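Local coordinates for protein oxidoreductase, FMN-binding (Shewanella oneidensis, PDB 2GQ8) that binds flavin mononucleotide and, like other Old Yellow Enzyme-type flavoproteins, probably reduces activated carbon-carbon double bonds with electrons from a nicotinamide nucleotide, at residues Lys66-Thr71 and Val129-Asp134; Thr26-Ser31 and Thr348-Gly353; Glu57-Ser62 and Ala99-Val104. All blocks are in the same frame, centred on the assembly; numbering follows the deposited sequence.

How the contacts relate
The three contacts surround one pocket, the flavin site with its bound p-hydroxyacetophenone, and all three touch that ligand. Contact 3, between neighbouring barrel strands, meets the pyrimidine side of the flavin, whereas contact 2 reaches its C7 methyl group and, through Thr26, its O4. Contact 1 lies further out, with the side chain of Tyr68 about 7 Å from the FMN at the nearest atoms. Contacts 1 and 2 have centres about 11 Å apart and are tied by Trp70 O to Ala30 N at 3.0 Å. Contacts 1 and 3, about 13 Å apart between centres, meet where Tyr68 CD2 lies 3.5 Å from Trp102 CH2. Along the chain, contact 2 closes a long loop that encloses contacts 1 and 3.

Contact 1 (Lys66-Thr71 and Val129-Asp134); sequences KGYAWT and VKVFVD. With AC6 (p-hydroxyacetophenone), chain D.
Ala69 N donates to Phe132 O at 3.1 Å, tilted from the carbonyl plane, and Asn112 ND2 is a second donor to the same oxygen. Phe132 N, by contrast, is buried with no partner. One residue after Ala69, and two after Phe132, Trp70 NE1 donates to Asp134 OD2 at 2.9 Å; the carboxylate oxygen lies in the indole plane, but the N-H meets it from above the carboxylate plane. The other oxygen, Asp134 OD1, accepts from Gly136 N. Trp70 belongs to the type II turn Tyr68-Thr71.

Beyond the backbone bond, on the side away from Trp70, the packing is aromatic and aliphatic. Phe132 CG lies between its backbone N and carbonyl carbon (chi1 58°), which turns the ring face to Tyr68 CB, 4.0 Å from the ring centroid in a CH-pi contact; the two rings meet obliquely with planes at 58°. Val131 CG1 presses on Tyr68 CE1 at 3.6 Å. The phenol OH donates to a water 2.6 Å away that in turn donates to Lys130 O, and it is also hydrogen-bonded to Tyr186 OH. The methyl C8 of p-hydroxyacetophenone lies over the centre of one face of the Tyr68 ring, making this tyrosine part of the ligand pocket.

The contact thus lays the loop between strand 53-60 and helix 77-93 against strand 130-133, whose antiparallel partner is strand 141-144.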
loop_
_atom_site.group_PDB
_atom_site.type_symbol
_atom_site.label_atom_id
_atom_site.label_comp_id
_atom_site.label_asym_id
_atom_site.label_seq_id
_atom_site.Cartn_x
_atom_site.Cartn_y
_atom_site.Cartn_z
ATOM N N LYS A 66 -3.808 -12.239 5.075
ATOM C CA LYS A 66 -4.981 -11.733 4.364
ATOM C C LYS A 66 -6.074 -11.182 5.286
ATOM O O LYS A 66 -6.370 -11.758 6.337
ATOM C CB LYS A 66 -5.534 -12.874 3.503
ATOM C CG LYS A 66 -6.799 -12.594 2.725
ATOM C CD LYS A 66 -7.170 -13.869 1.974
ATOM C CE LYS A 66 -8.503 -13.791 1.266
ATOM N NZ LYS A 66 -8.810 -15.128 0.660
ATOM N N GLY A 67 -6.681 -10.070 4.880
ATOM C CA GLY A 67 -7.726 -9.467 5.688
ATOM C C GLY A 67 -9.082 -9.313 5.020
ATOM O O GLY A 67 -10.093 -9.152 5.705
ATOM N N TYR A 68 -9.111 -9.381 3.690
ATOM C CA TYR A 68 -10.350 -9.207 2.937
ATOM C C TYR A 68 -10.519 -10.290 1.891
ATOM O O TYR A 68 -9.546 -10.806 1.348
ATOM C CB TYR A 68 -10.348 -7.838 2.247
ATOM C CG TYR A 68 -10.060 -6.700 3.197
ATOM C CD1 TYR A 68 -11.092 -5.951 3.763
ATOM C CD2 TYR A 68 -8.753 -6.414 3.574
ATOM C CE1 TYR A 68 -10.825 -4.947 4.689
ATOM C CE2 TYR A 68 -8.472 -5.421 4.496
ATOM C CZ TYR A 68 -9.502 -4.695 5.051
ATOM O OH TYR A 68 -9.199 -3.744 5.983
ATOM N N ALA A 69 -11.770 -10.615 1.591
ATOM C CA ALA A 69 -12.055 -11.641 0.611
ATOM C C ALA A 69 -11.530 -11.314 -0.782
ATOM O O ALA A 69 -11.519 -10.158 -1.210
ATOM C CB ALA A 69 -13.552 -11.882 0.543
ATOM N N TRP A 70 -11.062 -12.352 -1.463
ATOM C CA TRP A 70 -10.605 -12.258 -2.846
ATOM C C TRP A 70 -9.430 -11.350 -3.196
ATOM O O TRP A 70 -9.313 -10.923 -4.341
ATOM C CB TRP A 70 -11.801 -11.899 -3.739
ATOM C CG TRP A 70 -13.064 -12.616 -3.336
ATOM C CD1 TRP A 70 -13.226 -13.965 -3.151
ATOM C CD2 TRP A 70 -14.331 -12.016 -3.051
ATOM N NE1 TRP A 70 -14.524 -14.237 -2.766
ATOM C CE2 TRP A 70 -15.220 -13.063 -2.696
ATOM C CE3 TRP A 70 -14.804 -10.699 -3.058
ATOM C CZ2 TRP A 70 -16.557 -12.823 -2.351
ATOM C CZ3 TRP A 70 -16.134 -10.464 -2.714
ATOM C CH2 TRP A 70 -16.993 -11.526 -2.365
ATOM N N THR A 71 -8.569 -11.043 -2.230
ATOM C CA THR A 71 -7.398 -10.233 -2.535
ATOM C C THR A 71 -6.329 -11.202 -3.050
ATOM O O THR A 71 -6.242 -12.347 -2.604
ATOM C CB THR A 71 -6.883 -9.448 -1.294
ATOM O OG1 THR A 71 -6.506 -10.350 -0.240
ATOM C CG2 THR A 71 -7.981 -8.501 -0.781
ATOM N N VAL A 129 -13.928 -1.564 13.706
ATOM C CA VAL A 129 -13.358 -1.876 12.401
ATOM C C VAL A 129 -14.012 -3.119 11.823
ATOM O O VAL A 129 -14.274 -4.089 12.538
ATOM C CB VAL A 129 -11.833 -2.126 12.488
ATOM C CG1 VAL A 129 -11.295 -2.538 11.118
ATOM C CG2 VAL A 129 -11.125 -0.866 12.976
ATOM N N LYS A 130 -14.282 -3.087 10.523
ATOM C CA LYS A 130 -14.888 -4.226 9.854
ATOM C C LYS A 130 -14.100 -4.573 8.599
ATOM O O LYS A 130 -13.417 -3.725 8.026
ATOM C CB LYS A 130 -16.329 -3.910 9.450
ATOM C CG LYS A 130 -17.259 -3.624 10.615
ATOM C CD LYS A 130 -18.676 -3.365 10.127
ATOM C CE LYS A 130 -19.627 -3.110 11.287
ATOM N NZ LYS A 130 -21.002 -2.806 10.806
ATOM N N VAL A 131 -14.174 -5.833 8.198
ATOM C CA VAL A 131 -13.532 -6.277 6.970
ATOM C C VAL A 131 -14.656 -7.022 6.272
ATOM O O VAL A 131 -15.794 -6.996 6.745
ATOM C CB VAL A 131 -12.326 -7.228 7.229
ATOM C CG1 VAL A 131 -11.220 -6.473 7.955
ATOM C CG2 VAL A 131 -12.762 -8.443 8.036
ATOM N N PHE A 132 -14.378 -7.646 5.134
ATOM C CA PHE A 132 -15.431 -8.403 4.478
ATOM C C PHE A 132 -14.937 -9.784 4.107
ATOM O O PHE A 132 -13.749 -9.992 3.843
ATOM C CB PHE A 132 -16.009 -7.646 3.264
ATOM C CG PHE A 132 -14.998 -7.278 2.204
ATOM C CD1 PHE A 132 -14.537 -8.225 1.289
ATOM C CD2 PHE A 132 -14.554 -5.964 2.088
ATOM C CE1 PHE A 132 -13.649 -7.860 0.269
ATOM C CE2 PHE A 132 -13.668 -5.594 1.074
ATOM C CZ PHE A 132 -13.219 -6.546 0.166
ATOM N N VAL A 133 -15.856 -10.739 4.119
ATOM C CA VAL A 133 -15.524 -12.118 3.818
ATOM C C VAL A 133 -16.430 -12.661 2.722
ATOM O O VAL A 133 -17.389 -12.004 2.308
ATOM C CB VAL A 133 -15.694 -13.004 5.071
ATOM C CG1 VAL A 133 -14.798 -12.501 6.205
ATOM C CG2 VAL A 133 -17.154 -12.991 5.516
ATOM N N ASP A 134 -16.104 -13.858 2.254
ATOM C CA ASP A 134 -16.882 -14.533 1.223
ATOM C C ASP A 134 -17.963 -15.321 1.968
ATOM O O ASP A 134 -17.646 -16.169 2.800
ATOM C CB ASP A 134 -15.984 -15.493 0.443
ATOM C CG ASP A 134 -16.684 -16.114 -0.748
ATOM O OD1 ASP A 134 -17.919 -16.271 -0.695
ATOM O OD2 ASP A 134 -15.995 -16.456 -1.732
HETATM C C1 AC6 D . -5.563 -0.285 2.900
HETATM C C2 AC6 D . -6.658 0.817 2.879
HETATM C C3 AC6 D . -7.882 0.320 2.421
HETATM C C4 AC6 D . -8.172 -1.023 2.099
HETATM C C5 AC6 D . -7.096 -1.930 2.112
HETATM C C6 AC6 D . -5.785 -1.606 2.487
HETATM O O1 AC6 D . -4.388 0.276 3.233
HETATM O O2 AC6 D . -10.461 -0.668 1.825
HETATM C C7 AC6 D . -9.433 -1.640 1.813
HETATM C C8 AC6 D . -9.999 -3.034 1.544
HETATM O O HOH W 1 -11.073 -2.598 7.361
#

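Contact 2 (Thr26-Ser31 and Thr348-Gly353). With FMN (flavin mononucleotide), chain E; AC6 (p-hydroxyacetophenone), chain D.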
loop_
_atom_site.group_PDB
_atom_site.type_symbol
_atom_site.label_atom_id
_atom_site.label_comp_id
_atom_site.label_asym_id
_atom_site.label_seq_id
_atom_site.Cartn_x
_atom_site.Cartn_y
_atom_site.Cartn_z
ATOM N N THR A 26 -6.913 -2.069 -3.205
ATOM C CA THR A 26 -7.543 -3.381 -3.148
ATOM C C THR A 26 -8.839 -3.356 -3.957
ATOM O O THR A 26 -9.676 -2.492 -3.736
ATOM C CB THR A 26 -7.902 -3.731 -1.696
ATOM O OG1 THR A 26 -6.697 -3.907 -0.946
ATOM C CG2 THR A 26 -8.740 -5.011 -1.634
ATOM N N ARG A 27 -8.995 -4.295 -4.888
ATOM C CA ARG A 27 -10.211 -4.375 -5.692
ATOM C C ARG A 27 -10.886 -5.736 -5.510
ATOM O O ARG A 27 -11.991 -5.969 -6.009
ATOM C CB ARG A 27 -9.902 -4.129 -7.173
ATOM C CG ARG A 27 -9.200 -2.799 -7.450
ATOM C CD ARG A 27 -9.964 -1.603 -6.887
ATOM N NE ARG A 27 -11.340 -1.557 -7.386
ATOM C CZ ARG A 27 -11.700 -1.040 -8.558
ATOM N NH1 ARG A 27 -10.790 -0.502 -9.365
ATOM N NH2 ARG A 27 -12.970 -1.095 -8.939
ATOM N N SER A 28 -10.212 -6.624 -4.783
ATOM C CA SER A 28 -10.740 -7.955 -4.500
ATOM C C SER A 28 -11.336 -8.650 -5.721
ATOM O O SER A 28 -12.499 -9.081 -5.710
ATOM C CB SER A 28 -11.778 -7.866 -3.380
ATOM O OG SER A 28 -11.148 -7.466 -2.166
ATOM N N ARG A 29 -10.516 -8.769 -6.764
ATOM C CA ARG A 29 -10.919 -9.414 -8.012
ATOM C C ARG A 29 -10.102 -10.677 -8.288
ATOM O O ARG A 29 -10.173 -11.229 -9.383
ATOM C CB ARG A 29 -10.718 -8.456 -9.200
ATOM C CG ARG A 29 -11.504 -7.129 -9.161
ATOM C CD ARG A 29 -12.995 -7.392 -9.128
ATOM N NE ARG A 29 -13.828 -6.372 -9.777
ATOM C CZ ARG A 29 -14.137 -5.185 -9.262
ATOM N NH1 ARG A 29 -13.674 -4.815 -8.073
ATOM N NH2 ARG A 29 -14.977 -4.383 -9.912
ATOM N N ALA A 30 -9.337 -11.143 -7.308
ATOM C CA ALA A 30 -8.489 -12.314 -7.529
ATOM C C ALA A 30 -9.289 -13.579 -7.809
ATOM O O ALA A 30 -10.344 -13.808 -7.214
ATOM C CB ALA A 30 -7.563 -12.526 -6.334
ATOM N N SER A 31 -8.772 -14.397 -8.720
ATOM C CA SER A 31 -9.429 -15.637 -9.099
ATOM C C SER A 31 -9.488 -16.650 -7.977
ATOM O O SER A 31 -8.550 -16.790 -7.194
ATOM C CB SER A 31 -8.723 -16.259 -10.300
ATOM O OG SER A 31 -8.903 -15.456 -11.456
ATOM N N THR A 348 -18.951 -1.038 -6.815
ATOM C CA THR A 348 -18.130 -1.955 -7.575
ATOM C C THR A 348 -16.638 -1.875 -7.252
ATOM O O THR A 348 -15.803 -2.387 -7.997
ATOM C CB THR A 348 -18.361 -1.759 -9.084
ATOM O OG1 THR A 348 -18.214 -0.372 -9.420
ATOM C CG2 THR A 348 -19.768 -2.233 -9.458
ATOM N N LEU A 349 -16.306 -1.251 -6.129
ATOM C CA LEU A 349 -14.906 -1.169 -5.730
ATOM C C LEU A 349 -14.353 -2.551 -5.410
ATOM O O LEU A 349 -13.216 -2.869 -5.769
ATOM C CB LEU A 349 -14.743 -0.281 -4.495
ATOM C CG LEU A 349 -14.906 1.225 -4.701
ATOM C CD1 LEU A 349 -14.863 1.920 -3.354
ATOM C CD2 LEU A 349 -13.793 1.760 -5.622
ATOM N N PHE A 350 -15.153 -3.368 -4.727
ATOM C CA PHE A 350 -14.704 -4.699 -4.321
ATOM C C PHE A 350 -15.517 -5.857 -4.862
ATOM O O PHE A 350 -16.751 -5.823 -4.878
ATOM C CB PHE A 350 -14.704 -4.811 -2.793
ATOM C CG PHE A 350 -14.017 -3.678 -2.100
ATOM C CD1 PHE A 350 -14.748 -2.744 -1.371
ATOM C CD2 PHE A 350 -12.638 -3.534 -2.180
ATOM C CE1 PHE A 350 -14.117 -1.682 -0.727
ATOM C CE2 PHE A 350 -11.997 -2.480 -1.541
ATOM C CZ PHE A 350 -12.736 -1.545 -0.811
ATOM N N GLY A 351 -14.807 -6.899 -5.277
ATOM C CA GLY A 351 -15.461 -8.086 -5.788
ATOM C C GLY A 351 -16.044 -7.923 -7.175
ATOM O O GLY A 351 -15.913 -6.877 -7.810
ATOM N N GLY A 352 -16.703 -8.974 -7.645
ATOM C CA GLY A 352 -17.303 -8.919 -8.962
ATOM C C GLY A 352 -16.315 -9.182 -10.077
ATOM O O GLY A 352 -15.311 -9.866 -9.888
ATOM N N GLY A 353 -16.603 -8.628 -11.248
ATOM C CA GLY A 353 -15.744 -8.848 -12.391
ATOM C C GLY A 353 -15.278 -7.569 -13.046
ATOM O O GLY A 353 -14.891 -6.630 -12.362
HETATM N N1 FMN E . -3.985 1.711 0.490
HETATM C C2 FMN E . -2.935 0.769 0.614
HETATM O O2 FMN E . -1.885 1.045 1.097
HETATM N N3 FMN E . -3.222 -0.567 0.212
HETATM C C4 FMN E . -4.255 -0.922 -0.578
HETATM O O4 FMN E . -4.613 -2.247 -0.796
HETATM C C4A FMN E . -5.485 -0.006 -0.582
HETATM N N5 FMN E . -6.739 -0.391 -0.955
HETATM C C5A FMN E . -7.621 0.608 -1.256
HETATM C C6 FMN E . -8.927 0.127 -1.884
HETATM C C7 FMN E . -9.852 1.161 -2.288
HETATM C C7M FMN E . -10.993 0.741 -3.199
HETATM C C8 FMN E . -9.556 2.565 -2.243
HETATM C C8M FMN E . -10.372 3.836 -2.601
HETATM C C9 FMN E . -8.411 3.008 -1.511
HETATM C C9A FMN E . -7.383 2.027 -0.946
HETATM N N10 FMN E . -6.088 2.322 -0.382
HETATM C C10 FMN E . -5.100 1.385 -0.151
HETATM C "C1'" FMN E . -5.753 3.718 -0.040
HETATM C "C2'" FMN E . -5.256 4.414 -1.308
HETATM O "O2'" FMN E . -3.994 3.919 -1.745
HETATM C "C3'" FMN E . -5.155 5.934 -1.092
HETATM O "O3'" FMN E . -4.124 6.230 -0.115
HETATM C "C4'" FMN E . -6.439 6.631 -0.698
HETATM O "O4'" FMN E . -7.533 6.208 -1.554
HETATM C "C5'" FMN E . -6.381 8.139 -0.623
HETATM O "O5'" FMN E . -6.152 8.709 -1.924
HETATM P P FMN E . -7.354 9.309 -2.796
HETATM O O1P FMN E . -8.237 8.181 -3.214
HETATM O O2P FMN E . -8.052 10.355 -1.976
HETATM O O3P FMN E . -6.604 9.963 -3.998
HETATM C C1 AC6 D . -5.563 -0.285 2.900
HETATM C C2 AC6 D . -6.658 0.817 2.879
HETATM C C3 AC6 D . -7.882 0.320 2.421
HETATM C C4 AC6 D . -8.172 -1.023 2.099
HETATM C C5 AC6 D . -7.096 -1.930 2.112
HETATM C C6 AC6 D . -5.785 -1.606 2.487
HETATM O O1 AC6 D . -4.388 0.276 3.233
HETATM O O2 AC6 D . -10.461 -0.668 1.825
HETATM C C7 AC6 D . -9.433 -1.640 1.813
HETATM C C8 AC6 D . -9.999 -3.034 1.544
HETATM O O HOH W 2 -14.217 -11.109 -7.249
#
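Two arginines of Thr26-Ser31 grip the backbone carbonyls of Thr348-Gly353, joining the loop after the first strand of the TIM barrel to the C-terminal loop. Arg27 NE donates to Leu349 O at 2.8 Å, nearly straight and on a lone pair, while Arg27 NH2 makes a longer bond to Thr348 O. Bends at chi2 and chi3 (-55° and -56°) turn the chain back to bring this guanidinium to the carbonyls. Arg29 works largely by its edge: NE donates to Gly353 O at 2.8 Å and NH2 to Thr348 O at 2.9 Å, so Thr348 O accepts from both arginines. Arg27 O in turn accepts from Gly351 N at 3.1 Å and, in the carbonyl plane, from Arg29 NH1, tying the arginine pair to the loop backbone. Replacing Arg29 by an alanine removes the NE donor to Gly353 O and one of the two donors to Arg27 O, and would probably free the glycine-rich loop to shift.

In the next layer, Tyr44 OH and Gly356 O further hold the Arg27 guanidinium.

Toward the pocket, Phe350 CE2 approaches Thr26 O, a buried oxygen without a hydrogen-bonding partner, and CZ lies 3.6 Å from AC6 O2 of p-hydroxyacetophenone. Phe350 CZ and Leu349 CD2 both touch the flavin's C7 methyl. Thr26 binds the cofactor itself: its OG1 donates to FMN O4 at 2.7 Å.

Contact 3 (Glu57-Ser62 and Ala99-Val104). With FMN (flavin mononucleotide), chain E; AC6 (p-hydroxyacetophenone), chain D.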
loop_
_atom_site.group_PDB
_atom_site.type_symbol
_atom_site.label_atom_id
_atom_site.label_comp_id
_atom_site.label_asym_id
_atom_site.label_seq_id
_atom_site.Cartn_x
_atom_site.Cartn_y
_atom_site.Cartn_z
ATOM N N GLU A 57 -2.305 -3.263 -5.664
ATOM C CA GLU A 57 -3.171 -3.391 -4.503
ATOM C C GLU A 57 -2.409 -4.280 -3.524
ATOM O O GLU A 57 -1.533 -5.052 -3.927
ATOM C CB GLU A 57 -4.446 -4.113 -4.916
ATOM C CG GLU A 57 -4.159 -5.468 -5.551
ATOM C CD GLU A 57 -5.215 -5.880 -6.544
ATOM O OE1 GLU A 57 -6.205 -6.519 -6.135
ATOM O OE2 GLU A 57 -5.063 -5.549 -7.737
ATOM N N GLY A 58 -2.743 -4.189 -2.244
ATOM C CA GLY A 58 -2.070 -5.026 -1.271
ATOM C C GLY A 58 -2.145 -6.487 -1.684
ATOM O O GLY A 58 -3.185 -6.967 -2.137
ATOM N N THR A 59 -1.032 -7.198 -1.571
ATOM C CA THR A 59 -1.036 -8.616 -1.913
ATOM C C THR A 59 -0.451 -9.351 -0.698
ATOM O O THR A 59 0.680 -9.093 -0.275
ATOM C CB THR A 59 -0.259 -8.870 -3.246
ATOM O OG1 THR A 59 -0.300 -10.264 -3.567
ATOM C CG2 THR A 59 1.182 -8.382 -3.163
ATOM N N GLN A 60 -1.251 -10.241 -0.113
ATOM C CA GLN A 60 -0.829 -10.949 1.093
ATOM C C GLN A 60 0.379 -11.855 0.923
ATOM O O GLN A 60 0.513 -12.591 -0.058
ATOM C CB GLN A 60 -1.990 -11.741 1.692
ATOM C CG GLN A 60 -2.557 -12.793 0.762
ATOM C CD GLN A 60 -3.776 -12.307 0.014
ATOM O OE1 GLN A 60 -3.995 -11.102 -0.127
ATOM N NE2 GLN A 60 -4.584 -13.249 -0.477
ATOM N N ILE A 61 1.252 -11.803 1.920
ATOM C CA ILE A 61 2.490 -12.567 1.896
ATOM C C ILE A 61 2.350 -13.997 2.390
ATOM O O ILE A 61 3.300 -14.771 2.309
ATOM C CB ILE A 61 3.570 -11.865 2.741
ATOM C CG1 ILE A 61 3.118 -11.792 4.205
ATOM C CG2 ILE A 61 3.819 -10.456 2.192
ATOM C CD1 ILE A 61 4.169 -11.201 5.137
ATOM N N SER A 62 1.169 -14.339 2.897
ATOM C CA SER A 62 0.908 -15.681 3.409
ATOM C C SER A 62 -0.582 -15.868 3.635
ATOM O O SER A 62 -1.359 -14.917 3.584
ATOM C CB SER A 62 1.630 -15.889 4.742
ATOM O OG SER A 62 0.968 -15.169 5.765
ATOM N N ALA A 99 5.028 -4.130 -6.194
ATOM C CA ALA A 99 4.032 -4.950 -5.509
ATOM C C ALA A 99 3.929 -4.513 -4.052
ATOM O O ALA A 99 4.948 -4.416 -3.370
ATOM C CB ALA A 99 4.435 -6.424 -5.576
ATOM N N GLN A 100 2.717 -4.248 -3.562
ATOM C CA GLN A 100 2.600 -3.852 -2.157
ATOM C C GLN A 100 2.460 -5.102 -1.303
ATOM O O GLN A 100 1.404 -5.741 -1.283
ATOM C CB GLN A 100 1.393 -2.938 -1.896
ATOM C CG GLN A 100 1.377 -2.475 -0.426
ATOM C CD GLN A 100 0.149 -1.686 -0.032
ATOM O OE1 GLN A 100 -0.975 -2.190 -0.091
ATOM N NE2 GLN A 100 0.362 -0.441 0.390
ATOM N N LEU A 101 3.534 -5.443 -0.595
ATOM C CA LEU A 101 3.545 -6.628 0.271
ATOM C C LEU A 101 2.713 -6.337 1.504
ATOM O O LEU A 101 2.992 -5.409 2.263
ATOM C CB LEU A 101 4.978 -6.978 0.648
ATOM C CG LEU A 101 5.877 -7.185 -0.576
ATOM C CD1 LEU A 101 7.237 -7.690 -0.116
ATOM C CD2 LEU A 101 5.233 -8.170 -1.551
ATOM N N TRP A 102 1.716 -7.183 1.719
ATOM C CA TRP A 102 0.741 -6.972 2.774
ATOM C C TRP A 102 0.579 -8.015 3.868
ATOM O O TRP A 102 0.549 -9.215 3.596
ATOM C CB TRP A 102 -0.606 -6.813 2.068
ATOM C CG TRP A 102 -1.707 -6.106 2.786
ATOM C CD1 TRP A 102 -1.614 -5.292 3.886
ATOM C CD2 TRP A 102 -3.071 -6.044 2.355
ATOM N NE1 TRP A 102 -2.839 -4.724 4.156
ATOM C CE2 TRP A 102 -3.751 -5.169 3.229
ATOM C CE3 TRP A 102 -3.784 -6.643 1.304
ATOM C CZ2 TRP A 102 -5.112 -4.868 3.084
ATOM C CZ3 TRP A 102 -5.136 -6.347 1.155
ATOM C CH2 TRP A 102 -5.789 -5.465 2.043
ATOM N N HIS A 103 0.484 -7.543 5.109
ATOM C CA HIS A 103 0.145 -8.414 6.226
ATOM C C HIS A 103 -0.785 -7.523 7.031
ATOM O O HIS A 103 -0.371 -6.467 7.513
ATOM C CB HIS A 103 1.336 -8.840 7.084
ATOM C CG HIS A 103 0.999 -9.973 8.002
ATOM N ND1 HIS A 103 -0.085 -9.933 8.853
ATOM C CD2 HIS A 103 1.551 -11.202 8.153
ATOM C CE1 HIS A 103 -0.191 -11.089 9.485
ATOM N NE2 HIS A 103 0.788 -11.876 9.078
ATOM N N VAL A 104 -2.042 -7.934 7.152
ATOM C CA VAL A 104 -3.047 -7.136 7.849
ATOM C C VAL A 104 -3.030 -7.237 9.362
ATOM O O VAL A 104 -3.671 -6.435 10.035
ATOM C CB VAL A 104 -4.479 -7.503 7.380
ATOM C CG1 VAL A 104 -4.602 -7.306 5.871
ATOM C CG2 VAL A 104 -4.802 -8.939 7.764
HETATM N N1 FMN E . -3.985 1.711 0.490
HETATM C C2 FMN E . -2.935 0.769 0.614
HETATM O O2 FMN E . -1.885 1.045 1.097
HETATM N N3 FMN E . -3.222 -0.567 0.212
HETATM C C4 FMN E . -4.255 -0.922 -0.578
HETATM O O4 FMN E . -4.613 -2.247 -0.796
HETATM C C4A FMN E . -5.485 -0.006 -0.582
HETATM N N5 FMN E . -6.739 -0.391 -0.955
HETATM C C5A FMN E . -7.621 0.608 -1.256
HETATM C C6 FMN E . -8.927 0.127 -1.884
HETATM C C7 FMN E . -9.852 1.161 -2.288
HETATM C C7M FMN E . -10.993 0.741 -3.199
HETATM C C8 FMN E . -9.556 2.565 -2.243
HETATM C C8M FMN E . -10.372 3.836 -2.601
HETATM C C9 FMN E . -8.411 3.008 -1.511
HETATM C C9A FMN E . -7.383 2.027 -0.946
HETATM N N10 FMN E . -6.088 2.322 -0.382
HETATM C C10 FMN E . -5.100 1.385 -0.151
HETATM C "C1'" FMN E . -5.753 3.718 -0.040
HETATM C "C2'" FMN E . -5.256 4.414 -1.308
HETATM O "O2'" FMN E . -3.994 3.919 -1.745
HETATM C "C3'" FMN E . -5.155 5.934 -1.092
HETATM O "O3'" FMN E . -4.124 6.230 -0.115
HETATM C "C4'" FMN E . -6.439 6.631 -0.698
HETATM O "O4'" FMN E . -7.533 6.208 -1.554
HETATM C "C5'" FMN E . -6.381 8.139 -0.623
HETATM O "O5'" FMN E . -6.152 8.709 -1.924
HETATM P P FMN E . -7.354 9.309 -2.796
HETATM O O1P FMN E . -8.237 8.181 -3.214
HETATM O O2P FMN E . -8.052 10.355 -1.976
HETATM O O3P FMN E . -6.604 9.963 -3.998
HETATM C C1 AC6 D . -5.563 -0.285 2.900
HETATM C C2 AC6 D . -6.658 0.817 2.879
HETATM C C3 AC6 D . -7.882 0.320 2.421
HETATM C C4 AC6 D . -8.172 -1.023 2.099
HETATM C C5 AC6 D . -7.096 -1.930 2.112
HETATM C C6 AC6 D . -5.785 -1.606 2.487
HETATM O O1 AC6 D . -4.388 0.276 3.233
HETATM O O2 AC6 D . -10.461 -0.668 1.825
HETATM C C7 AC6 D . -9.433 -1.640 1.813
HETATM C C8 AC6 D . -9.999 -3.034 1.544
#
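Thr59 N donates to Gln100 O at 2.9 Å, nearly along the C=O axis, and Trp102 N returns a bond to Thr59 O from above the carbonyl plane. Ile61 N then binds Trp102 O, in plane and longer at 3.2 Å. These bonds join the parallel strands 53-60 and 96-102, the second and third of the TIM barrel, linked by helix 77-93 in a beta-alpha-beta crossover.

Packing is tightest at Gly58. Trp102 CE3 lies 3.4 Å from Gly58 C, and Gln100 OE1 closes on Gly58 CA at 3.3 Å; a side chain at this glycine would run into the indole. A chi1 of -158°, which puts CG opposite the backbone N, carries the Trp102 indole to the ligand, its CZ2 reaching AC6 C6 of p-hydroxyacetophenone at 3.4 Å. His181 stacks on the indole and Tyr186 meets it edge-to-face.

The other end is looser but also buried, so the contact has no solvent-facing side. Ile61 CD1 meets the edge of the His103 ring at CD2, 4.0 Å away and in the ring plane, and Ile61 CG2 rests on Leu101 CB at a similar spacing. Helix 153-172 packs over Ile61 and His103.

At the tight end the polar groups match the flavin's pyrimidine edge. Gly58 N donates to FMN O4, FMN N3 donates to Gln100 OE1 at 2.8 Å, and Gln100 NE2 gives FMN O2 a nearly straight bond (175°) while also binding Glu179 OE1. Donors at both O2 and O4 would be expected to draw electron density from the ring and so favour the reduced flavin.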